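PDB 6ORI: EF0056 from Enterococcus faecalis, which is of unknown molecular function but is an enterococcal surface protein, probably linked to biofilm, whose N-terminal region has immunoglobulin-like beta architecture and binds calcium. Local coordinates for residues Ser162-Tyr167 with Asp374-Ser379; Thr187-Thr192 with Thr395-Leu400; Gly214-Lys219 with Ile240-Lys245. All blocks are in the same frame, centred on the assembly; numbering follows the deposited sequence.

Contact 1 (Ser162-Tyr167 with Asp374-Ser379). With CA (calcium ion), chain B.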
loop_
_atom_site.group_PDB
_atom_site.type_symbol
_atom_site.label_atom_id
_atom_site.label_comp_id
_atom_site.label_asym_id
_atom_site.label_seq_id
_atom_site.Cartn_x
_atom_site.Cartn_y
_atom_site.Cartn_z
ATOM N N SER A 162 -2.199 -17.750 -9.239
ATOM C CA SER A 162 -2.281 -16.883 -10.407
ATOM C C SER A 162 -2.965 -15.529 -10.145
ATOM O O SER A 162 -2.702 -14.573 -10.840
ATOM C CB SER A 162 -2.970 -17.607 -11.558
ATOM O OG SER A 162 -4.323 -17.891 -11.262
ATOM N N ASP A 163 -3.913 -15.483 -9.206
ATOM C CA ASP A 163 -4.574 -14.233 -8.804
ATOM C C ASP A 163 -4.386 -14.082 -7.287
ATOM O O ASP A 163 -4.951 -14.845 -6.485
ATOM C CB ASP A 163 -6.083 -14.261 -9.092
ATOM C CG ASP A 163 -6.448 -13.947 -10.535
ATOM O OD1 ASP A 163 -5.610 -13.484 -11.314
ATOM O OD2 ASP A 163 -7.643 -14.123 -10.877
ATOM N N ARG A 164 -3.606 -13.103 -6.864
ATOM C CA ARG A 164 -3.433 -12.868 -5.436
ATOM C C ARG A 164 -4.736 -12.351 -4.813
ATOM O O ARG A 164 -5.549 -11.741 -5.489
ATOM C CB ARG A 164 -2.296 -11.875 -5.188
ATOM C CG ARG A 164 -0.946 -12.283 -5.798
ATOM C CD ARG A 164 -0.512 -13.661 -5.349
ATOM N NE ARG A 164 -0.538 -13.843 -3.900
ATOM C CZ ARG A 164 0.524 -14.041 -3.112
ATOM N NH1 ARG A 164 0.335 -14.203 -1.797
ATOM N NH2 ARG A 164 1.763 -14.070 -3.617
ATOM N N LEU A 165 -4.901 -12.609 -3.524
ATOM C CA LEU A 165 -6.090 -12.197 -2.773
ATOM C C LEU A 165 -5.954 -10.753 -2.365
ATOM O O LEU A 165 -5.157 -10.410 -1.498
ATOM C CB LEU A 165 -6.285 -13.049 -1.525
ATOM C CG LEU A 165 -6.551 -14.540 -1.761
ATOM C CD1 LEU A 165 -6.348 -15.303 -0.444
ATOM C CD2 LEU A 165 -7.935 -14.788 -2.336
ATOM N N MET A 166 -6.737 -9.905 -2.998
ATOM C CA MET A 166 -6.605 -8.487 -2.795
ATOM C C MET A 166 -7.401 -7.919 -1.644
ATOM O O MET A 166 -8.379 -8.516 -1.156
ATOM C CB MET A 166 -6.974 -7.760 -4.078
ATOM C CG MET A 166 -8.447 -7.763 -4.425
ATOM S SD MET A 166 -9.480 -6.519 -3.600
ATOM C CE MET A 166 -8.919 -5.057 -4.432
ATOM N N TYR A 167 -6.968 -6.742 -1.212
ATOM C CA TYR A 167 -7.779 -5.868 -0.374
ATOM C C TYR A 167 -7.554 -4.434 -0.834
ATOM O O TYR A 167 -6.514 -4.121 -1.413
ATOM C CB TYR A 167 -7.438 -6.017 1.100
ATOM C CG TYR A 167 -6.002 -5.773 1.476
ATOM C CD1 TYR A 167 -5.487 -4.491 1.596
ATOM C CD2 TYR A 167 -5.168 -6.840 1.759
ATOM C CE1 TYR A 167 -4.145 -4.302 1.955
ATOM C CE2 TYR A 167 -3.859 -6.661 2.134
ATOM C CZ TYR A 167 -3.361 -5.401 2.240
ATOM O OH TYR A 167 -2.041 -5.265 2.618
ATOM N N ASP A 374 -0.121 -12.719 -11.333
ATOM C CA ASP A 374 -0.092 -11.265 -11.164
ATOM C C ASP A 374 1.344 -10.837 -10.947
ATOM O O ASP A 374 2.164 -11.609 -10.460
ATOM C CB ASP A 374 -0.939 -10.824 -9.971
ATOM C CG ASP A 374 -2.400 -11.167 -10.142
ATOM O OD1 ASP A 374 -2.846 -11.454 -11.291
ATOM O OD2 ASP A 374 -3.113 -11.162 -9.108
ATOM N N PHE A 375 1.666 -9.598 -11.306
ATOM C CA PHE A 375 3.036 -9.117 -11.116
ATOM C C PHE A 375 3.240 -8.650 -9.688
ATOM O O PHE A 375 2.387 -7.962 -9.134
ATOM C CB PHE A 375 3.332 -7.951 -12.041
ATOM C CG PHE A 375 3.276 -8.284 -13.491
ATOM C CD1 PHE A 375 4.108 -9.241 -14.049
ATOM C CD2 PHE A 375 2.393 -7.609 -14.311
ATOM C CE1 PHE A 375 4.055 -9.512 -15.405
ATOM C CE2 PHE A 375 2.332 -7.884 -15.667
ATOM C CZ PHE A 375 3.163 -8.840 -16.210
ATOM N N ILE A 376 4.377 -9.010 -9.110
ATOM C CA ILE A 376 4.701 -8.676 -7.717
ATOM C C ILE A 376 5.854 -7.680 -7.664
ATOM O O ILE A 376 6.824 -7.809 -8.397
ATOM C CB ILE A 376 5.092 -9.943 -6.931
ATOM C CG1 ILE A 376 3.936 -10.957 -6.949
ATOM C CG2 ILE A 376 5.463 -9.598 -5.500
ATOM C CD1 ILE A 376 2.633 -10.469 -6.355
ATOM N N PHE A 377 5.729 -6.704 -6.772
ATOM C CA PHE A 377 6.727 -5.667 -6.544
ATOM C C PHE A 377 6.993 -5.507 -5.052
ATOM O O PHE A 377 6.080 -5.549 -4.244
ATOM C CB PHE A 377 6.256 -4.330 -7.110
ATOM C CG PHE A 377 5.850 -4.402 -8.549
ATOM C CD1 PHE A 377 4.566 -4.732 -8.900
ATOM C CD2 PHE A 377 6.765 -4.183 -9.553
ATOM C CE1 PHE A 377 4.205 -4.807 -10.207
ATOM C CE2 PHE A 377 6.389 -4.268 -10.866
ATOM C CZ PHE A 377 5.111 -4.578 -11.193
ATOM N N ASP A 378 8.238 -5.254 -4.677
ATOM C CA ASP A 378 8.580 -5.069 -3.263
ATOM C C ASP A 378 9.427 -3.820 -3.112
ATOM O O ASP A 378 10.119 -3.416 -4.046
ATOM C CB ASP A 378 9.371 -6.270 -2.748
ATOM C CG ASP A 378 8.731 -7.595 -3.114
ATOM O OD1 ASP A 378 7.887 -8.071 -2.338
ATOM O OD2 ASP A 378 9.036 -8.144 -4.196
ATOM N N SER A 379 9.398 -3.231 -1.928
ATOM C CA SER A 379 10.251 -2.093 -1.620
ATOM C C SER A 379 10.527 -2.083 -0.133
ATOM O O SER A 379 9.679 -2.482 0.664
ATOM C CB SER A 379 9.602 -0.787 -2.036
ATOM O OG SER A 379 9.303 -0.789 -3.411
HETATM CA CA CA B . -3.678 -13.238 -12.526
#

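Contact 2 (Thr187-Thr192 with Thr395-Leu400). With CA (calcium ion), chain B.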
loop_
_atom_site.group_PDB
_atom_site.type_symbol
_atom_site.label_atom_id
_atom_site.label_comp_id
_atom_site.label_asym_id
_atom_site.label_seq_id
_atom_site.Cartn_x
_atom_site.Cartn_y
_atom_site.Cartn_z
ATOM N N THR A 187 -4.149 -0.397 -1.874
ATOM C CA THR A 187 -4.537 -1.696 -2.426
ATOM C C THR A 187 -3.360 -2.648 -2.303
ATOM O O THR A 187 -2.272 -2.342 -2.839
ATOM C CB THR A 187 -4.946 -1.579 -3.899
ATOM O OG1 THR A 187 -6.091 -0.730 -4.022
ATOM C CG2 THR A 187 -5.274 -2.954 -4.507
ATOM N N GLY A 188 -3.571 -3.779 -1.617
ATOM C CA GLY A 188 -2.523 -4.755 -1.366
ATOM C C GLY A 188 -3.058 -6.164 -1.491
ATOM O O GLY A 188 -4.143 -6.348 -2.019
ATOM N N TYR A 189 -2.269 -7.134 -1.053
ATOM C CA TYR A 189 -2.672 -8.525 -1.102
ATOM C C TYR A 189 -2.320 -9.267 0.152
ATOM O O TYR A 189 -1.375 -8.923 0.847
ATOM C CB TYR A 189 -2.144 -9.253 -2.351
ATOM C CG TYR A 189 -0.640 -9.443 -2.381
ATOM C CD1 TYR A 189 0.209 -8.426 -2.807
ATOM C CD2 TYR A 189 -0.067 -10.629 -1.972
ATOM C CE1 TYR A 189 1.582 -8.605 -2.823
ATOM C CE2 TYR A 189 1.299 -10.817 -1.985
ATOM C CZ TYR A 189 2.111 -9.806 -2.413
ATOM O OH TYR A 189 3.482 -10.006 -2.414
ATOM N N PHE A 190 -3.127 -10.264 0.493
ATOM C CA PHE A 190 -2.846 -11.109 1.634
ATOM C C PHE A 190 -1.687 -12.042 1.366
ATOM O O PHE A 190 -1.644 -12.709 0.345
ATOM C CB PHE A 190 -4.099 -11.936 1.999
ATOM C CG PHE A 190 -5.259 -11.123 2.534
ATOM C CD1 PHE A 190 -5.362 -10.836 3.874
ATOM C CD2 PHE A 190 -6.270 -10.691 1.679
ATOM C CE1 PHE A 190 -6.443 -10.100 4.349
ATOM C CE2 PHE A 190 -7.353 -9.973 2.166
ATOM C CZ PHE A 190 -7.432 -9.699 3.506
ATOM N N LEU A 191 -0.762 -12.083 2.306
ATOM C CA LEU A 191 0.378 -12.996 2.218
ATOM C C LEU A 191 -0.008 -14.387 2.644
ATOM O O LEU A 191 -0.854 -14.585 3.522
ATOM C CB LEU A 191 1.527 -12.522 3.103
ATOM C CG LEU A 191 2.055 -11.128 2.818
ATOM C CD1 LEU A 191 3.232 -10.861 3.737
ATOM C CD2 LEU A 191 2.466 -10.984 1.375
ATOM N N THR A 192 0.624 -15.363 2.019
ATOM C CA THR A 192 0.364 -16.755 2.306
ATOM C C THR A 192 1.710 -17.461 2.339
ATOM O O THR A 192 2.747 -16.814 2.268
ATOM C CB THR A 192 -0.517 -17.367 1.233
ATOM O OG1 THR A 192 0.166 -17.330 -0.025
ATOM C CG2 THR A 192 -1.830 -16.612 1.110
ATOM N N THR A 395 4.963 -4.856 0.031
ATOM C CA THR A 395 4.837 -5.609 -1.201
ATOM C C THR A 395 3.507 -5.298 -1.816
ATOM O O THR A 395 2.521 -5.076 -1.111
ATOM C CB THR A 395 5.018 -7.124 -0.991
ATOM O OG1 THR A 395 4.963 -7.803 -2.245
ATOM C CG2 THR A 395 3.954 -7.700 -0.063
ATOM N N GLY A 396 3.483 -5.256 -3.136
ATOM C CA GLY A 396 2.277 -4.905 -3.847
ATOM C C GLY A 396 2.210 -5.706 -5.120
ATOM O O GLY A 396 3.114 -6.455 -5.444
ATOM N N TYR A 397 1.094 -5.563 -5.816
ATOM C CA TYR A 397 0.866 -6.362 -6.996
ATOM C C TYR A 397 0.257 -5.500 -8.094
ATOM O O TYR A 397 -0.287 -4.408 -7.852
ATOM C CB TYR A 397 -0.013 -7.589 -6.682
ATOM C CG TYR A 397 -1.481 -7.303 -6.611
ATOM C CD1 TYR A 397 -2.035 -6.607 -5.532
ATOM C CD2 TYR A 397 -2.309 -7.689 -7.638
ATOM C CE1 TYR A 397 -3.375 -6.332 -5.482
ATOM C CE2 TYR A 397 -3.661 -7.408 -7.594
ATOM C CZ TYR A 397 -4.173 -6.719 -6.515
ATOM O OH TYR A 397 -5.516 -6.430 -6.487
ATOM N N TYR A 398 0.368 -6.014 -9.316
ATOM C CA TYR A 398 -0.369 -5.472 -10.449
ATOM C C TYR A 398 -1.098 -6.641 -11.102
ATOM O O TYR A 398 -0.485 -7.645 -11.464
ATOM C CB TYR A 398 0.543 -4.762 -11.454
ATOM C CG TYR A 398 -0.253 -3.924 -12.402
ATOM C CD1 TYR A 398 -0.759 -4.452 -13.581
ATOM C CD2 TYR A 398 -0.547 -2.627 -12.091
ATOM C CE1 TYR A 398 -1.530 -3.674 -14.424
ATOM C CE2 TYR A 398 -1.288 -1.849 -12.926
ATOM C CZ TYR A 398 -1.786 -2.376 -14.074
ATOM O OH TYR A 398 -2.552 -1.574 -14.892
ATOM N N TYR A 399 -2.421 -6.516 -11.207
ATOM C CA TYR A 399 -3.294 -7.603 -11.654
ATOM C C TYR A 399 -3.092 -7.960 -13.112
ATOM O O TYR A 399 -2.967 -7.072 -13.959
ATOM C CB TYR A 399 -4.748 -7.198 -11.472
ATOM C CG TYR A 399 -5.764 -8.163 -12.076
ATOM C CD1 TYR A 399 -5.951 -9.437 -11.546
ATOM C CD2 TYR A 399 -6.568 -7.772 -13.138
ATOM C CE1 TYR A 399 -6.881 -10.314 -12.089
ATOM C CE2 TYR A 399 -7.512 -8.635 -13.682
ATOM C CZ TYR A 399 -7.665 -9.901 -13.158
ATOM O OH TYR A 399 -8.607 -10.754 -13.707
ATOM N N LEU A 400 -3.074 -9.266 -13.386
ATOM C CA LEU A 400 -3.039 -9.816 -14.750
ATOM C C LEU A 400 -4.166 -10.831 -14.917
ATOM O O LEU A 400 -4.255 -11.795 -14.152
ATOM C CB LEU A 400 -1.708 -10.514 -15.006
ATOM C CG LEU A 400 -0.987 -10.101 -16.283
ATOM C CD1 LEU A 400 -0.746 -8.579 -16.313
ATOM C CD2 LEU A 400 0.319 -10.880 -16.384
HETATM CA CA CA B . -3.678 -13.238 -12.526
HETATM O O HOH W 1 -0.282 -3.353 -4.406
HETATM O O HOH W 2 0.263 -6.287 0.219
#

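Contact 3 (Gly214-Lys219 with Ile240-Lys245)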
loop_
_atom_site.group_PDB
_atom_site.type_symbol
_atom_site.label_atom_id
_atom_site.label_comp_id
_atom_site.label_asym_id
_atom_site.label_seq_id
_atom_site.Cartn_x
_atom_site.Cartn_y
_atom_site.Cartn_z
ATOM N N GLY A 214 4.910 -0.468 6.143
ATOM C CA GLY A 214 5.312 -0.160 4.795
ATOM C C GLY A 214 4.317 -0.784 3.837
ATOM O O GLY A 214 3.793 -1.873 4.080
ATOM N N SER A 215 4.062 -0.087 2.743
ATOM C CA SER A 215 3.161 -0.566 1.726
ATOM C C SER A 215 3.697 -0.175 0.371
ATOM O O SER A 215 4.483 0.754 0.245
ATOM C CB SER A 215 1.751 -0.012 1.936
ATOM O OG SER A 215 1.763 1.403 2.009
ATOM N N VAL A 216 3.285 -0.918 -0.645
ATOM C CA VAL A 216 3.572 -0.574 -2.030
ATOM C C VAL A 216 2.280 -0.589 -2.839
ATOM O O VAL A 216 1.640 -1.640 -2.954
ATOM C CB VAL A 216 4.595 -1.548 -2.625
ATOM C CG1 VAL A 216 4.755 -1.313 -4.114
ATOM C CG2 VAL A 216 5.938 -1.379 -1.953
ATOM N N ASN A 217 1.914 0.574 -3.374
ATOM C CA ASN A 217 0.778 0.735 -4.296
ATOM C C ASN A 217 1.374 0.807 -5.688
ATOM O O ASN A 217 2.509 1.276 -5.865
ATOM C CB ASN A 217 0.021 2.043 -4.021
ATOM C CG ASN A 217 -1.504 1.864 -3.733
ATOM O OD1 ASN A 217 -1.948 0.940 -3.066
ATOM N ND2 ASN A 217 -2.295 2.792 -4.252
ATOM N N THR A 218 0.649 0.315 -6.670
ATOM C CA THR A 218 1.100 0.298 -8.047
ATOM C C THR A 218 0.042 0.938 -8.919
ATOM O O THR A 218 -1.151 0.941 -8.588
ATOM C CB THR A 218 1.353 -1.127 -8.556
ATOM O OG1 THR A 218 0.101 -1.798 -8.716
ATOM C CG2 THR A 218 2.253 -1.924 -7.616
ATOM N N LYS A 219 0.479 1.502 -10.021
ATOM C CA LYS A 219 -0.422 2.107 -10.980
ATOM C C LYS A 219 0.232 2.083 -12.344
ATOM O O LYS A 219 1.441 2.274 -12.453
ATOM C CB LYS A 219 -0.696 3.563 -10.598
ATOM C CG LYS A 219 -1.681 4.256 -11.505
ATOM C CD LYS A 219 -1.807 5.731 -11.208
ATOM C CE LYS A 219 -2.789 6.358 -12.181
ATOM N NZ LYS A 219 -2.952 7.829 -11.968
ATOM N N ILE A 240 4.885 1.653 -15.108
ATOM C CA ILE A 240 4.311 1.201 -13.860
ATOM C C ILE A 240 4.967 1.983 -12.738
ATOM O O ILE A 240 6.196 2.023 -12.634
ATOM C CB ILE A 240 4.476 -0.303 -13.646
ATOM C CG1 ILE A 240 3.738 -1.071 -14.746
ATOM C CG2 ILE A 240 3.965 -0.696 -12.253
ATOM C CD1 ILE A 240 4.101 -2.544 -14.812
ATOM N N ILE A 241 4.135 2.636 -11.935
ATOM C CA ILE A 241 4.580 3.457 -10.818
ATOM C C ILE A 241 4.440 2.676 -9.541
ATOM O O ILE A 241 3.387 2.109 -9.266
ATOM C CB ILE A 241 3.720 4.731 -10.659
ATOM C CG1 ILE A 241 3.469 5.427 -12.001
ATOM C CG2 ILE A 241 4.351 5.700 -9.666
ATOM C CD1 ILE A 241 4.700 5.792 -12.751
ATOM N N LEU A 242 5.505 2.627 -8.760
ATOM C CA LEU A 242 5.512 2.019 -7.433
ATOM C C LEU A 242 5.588 3.142 -6.433
ATOM O O LEU A 242 6.555 3.921 -6.430
ATOM C CB LEU A 242 6.711 1.110 -7.204
ATOM C CG LEU A 242 7.020 0.066 -8.249
ATOM C CD1 LEU A 242 8.233 -0.783 -7.824
ATOM C CD2 LEU A 242 5.800 -0.793 -8.459
ATOM N N ASP A 243 4.587 3.239 -5.581
ATOM C CA ASP A 243 4.603 4.182 -4.480
ATOM C C ASP A 243 4.846 3.403 -3.197
ATOM O O ASP A 243 3.972 2.651 -2.735
ATOM C CB ASP A 243 3.305 4.984 -4.424
ATOM C CG ASP A 243 3.267 6.104 -5.469
ATOM O OD1 ASP A 243 4.302 6.359 -6.110
ATOM O OD2 ASP A 243 2.214 6.742 -5.636
ATOM N N HIS A 244 6.064 3.521 -2.687
ATOM C CA HIS A 244 6.460 2.883 -1.447
ATOM C C HIS A 244 6.163 3.862 -0.331
ATOM O O HIS A 244 6.801 4.907 -0.218
ATOM C CB HIS A 244 7.950 2.535 -1.511
ATOM C CG HIS A 244 8.482 1.895 -0.265
ATOM N ND1 HIS A 244 9.816 1.978 0.093
ATOM C CD2 HIS A 244 7.888 1.116 0.669
ATOM C CE1 HIS A 244 10.004 1.306 1.211
ATOM N NE2 HIS A 244 8.845 0.787 1.590
ATOM N N LYS A 245 5.159 3.541 0.480
ATOM C CA LYS A 245 4.719 4.450 1.523
ATOM C C LYS A 245 5.068 3.911 2.908
ATOM O O LYS A 245 4.818 2.742 3.210
ATOM C CB LYS A 245 3.216 4.716 1.399
ATOM C CG LYS A 245 2.714 5.803 2.340
ATOM C CD LYS A 245 1.248 6.165 2.091
ATOM C CE LYS A 245 0.827 7.366 2.930
ATOM N NZ LYS A 245 -0.582 7.726 2.647
HETATM O O HOH W 3 2.503 2.307 4.882
#

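Contact 1 (Ser162-Tyr167 with Asp374-Ser379)
Ser162 and Asp163, at the end of helix 157-162, meet Asp374, just ahead of strand 375-382, around a shared calcium ion. Ser162 O binds the metal at 2.4 Å, and Asp374 OD1 binds it from the other segment at 2.3 Å. Asp163 OD1 is a third ligand, less certain because Asp163 has two conformers. Gly372 O, Leu400 O and Asp402 OD1 supply the other protein ligands.

The tight part of the contact lies at the Asp374 carboxylate, a buried group that splits its work between its two oxygens. While OD1 faces the metal, OD2 accepts the backbone N-H of Arg164, with N to OD2 at 3.0 Å. The N-H...O angle of 152° shows a fairly straight bond, but the donor stands 45° out of the carboxylate plane. With CG beside its own backbone N (chi1 -62°), the carboxylate reaches segment 162-167, one oxygen at the ion and the other at the Arg164 amide. A weak bond from Asp374 N to Ser162 O, 3.2 Å long, adds a backbone link.

Between these two segments the packing thins beyond this cluster. Arg164 CG comes to 4.1 Å from Ile376 CD1, the two side chains crossing at about a right angle. Ile376 is partly exposed, as are Ser162 and Asp163, though it also lies against Tyr189 and Tyr397. The bent Arg164 chain carries its guanidinium away from Asp374 to a salt bridge with Asp195.

Ser162 O and Asp374 OD1, ligands from distant parts of the chain, thus meet on one ion, which is consistent with calcium stabilising the junction; any share of the Asp163 carboxylate in this is doubtful.

Contact 2 (Thr187-Thr192 with Thr395-Leu400)
This is a buried contact between two sheets, in which strand 184-189 of the ten-strand sheet crosses strand 394-398 at the edge of the four-strand sheet. The evidence is geometric: the short axes approach to 5.9 Å with an angle of 101° between their directions, too steep for neighbours within one sheet, and Gly188 and Gly396 are the closest residues by CA position. Leu400 O, at the end of segment 395-400, binds the calcium ion.

With glycine on each side, the aromatic side chains fill the crossing. The Tyr189 and Tyr397 side chains run side by side, pointing opposite ways, and Tyr189 CD1 lies 4.0 Å from Tyr397 CB. In both tyrosines CG stands between the backbone N and the carbonyl carbon (chi1 68° and 80°), which brings each ring against the other segment. Tyr397 CE1 reaches 3.5 Å from Gly188 O and also meets the Thr187 methyl CG2. At the far end of the Tyr189 ring, OH lies 2.7 Å from Thr395 OG1, which approaches the ring edge near its plane. Leu191 CD2 packs against Thr395 CG2 beside it.

Water takes up backbone groups at the crossing. One molecule accepts from Tyr189 N at 3.0 Å and donates to Thr395 O at 2.9 Å, bridging the two strands. A second accepts from Tyr397 N, with Thr187 O also beside it.

Thr395 OG1 hydrogen-bonds to Asp378 OD1 and Phe377 O, and the nearby Tyr189 hydroxyl may join this network. The interface therefore combines aromatic bulk with largely buried polar groups, some backbone ones bridged by water.

Contact 3 (Gly214-Lys219 with Ile240-Lys245)
The flat His244 ring meets Ser215 O at its edge, in the ring plane, with CD2 3.5 Å from that oxygen, while Val216 CG2 approaches the ring obliquely. A first torsion of 179° puts CG anti to the backbone N and brings CD2 to Ser215 O; at the ring's polar end, NE2 hydrogen-bonds to Thr392 O. The setting is an antiparallel pair, strand 211-221 at the edge of a five-strand sheet and strand 239-248 next to it, in an immunoglobulin-like beta architecture.

Three hydrogen-bonded pairs set the register: Ser215 with Lys245, Asn217 with Asp243, and Lys219 with Ile241. Each gives two N-H...O bonds. Ile241 N to Lys219 O, at 2.8 Å, is nearly linear, with an angle of 175° at the hydrogen, whereas the return bond from Lys219 N is more bent at 141°. CA-H...O contacts run between the bonded pairs, including Thr218 CA to Ile241 O at 3.2 Å.

Side chains divide by face. Val216, Thr218, Leu242 and His244 lie on the face that packs against strand 375-382; there Thr218 CG2 touches Leu242 CD2 at 3.8 Å. The opposite face carries Ser215, Asn217, Lys219, Ile241, Asp243 and Lys245. Polar ends on it turn to other partners: Asp243 OD1 forms a salt bridge with Arg343, and Lys245 NZ hydrogen-bonds to Ser32 O.

At the Ser215 end, a water donates to Lys245 O at 2.9 Å and also hydrogen-bonds to Ser215 OG, 3.1 Å away.

In the fold
Contacts 1 and 2 nearly coincide, their centres about 3 Å apart, and both reach the calcium ion. Their segments alternate along the chain, 162-167 and 187-192 coming before 374-379 and 395-400. Strands 166-173 and 184-189 are neighbours in the ten-strand sheet, and 375-382 and 394-398 in the four-strand sheet, so the same two sheets meet twice. Contact 3, centre to centre about 12 Å from contact 1 and about 11 Å from contact 2, is nested inside both loops and belongs to the five-strand sheet. Thr218 OG1 bonded to Tyr397 O and Asn217 OD1 bonded to Thr187 N join it to contact 2; three sheets thus meet inside, calcium lying beside contacts 1 and 2.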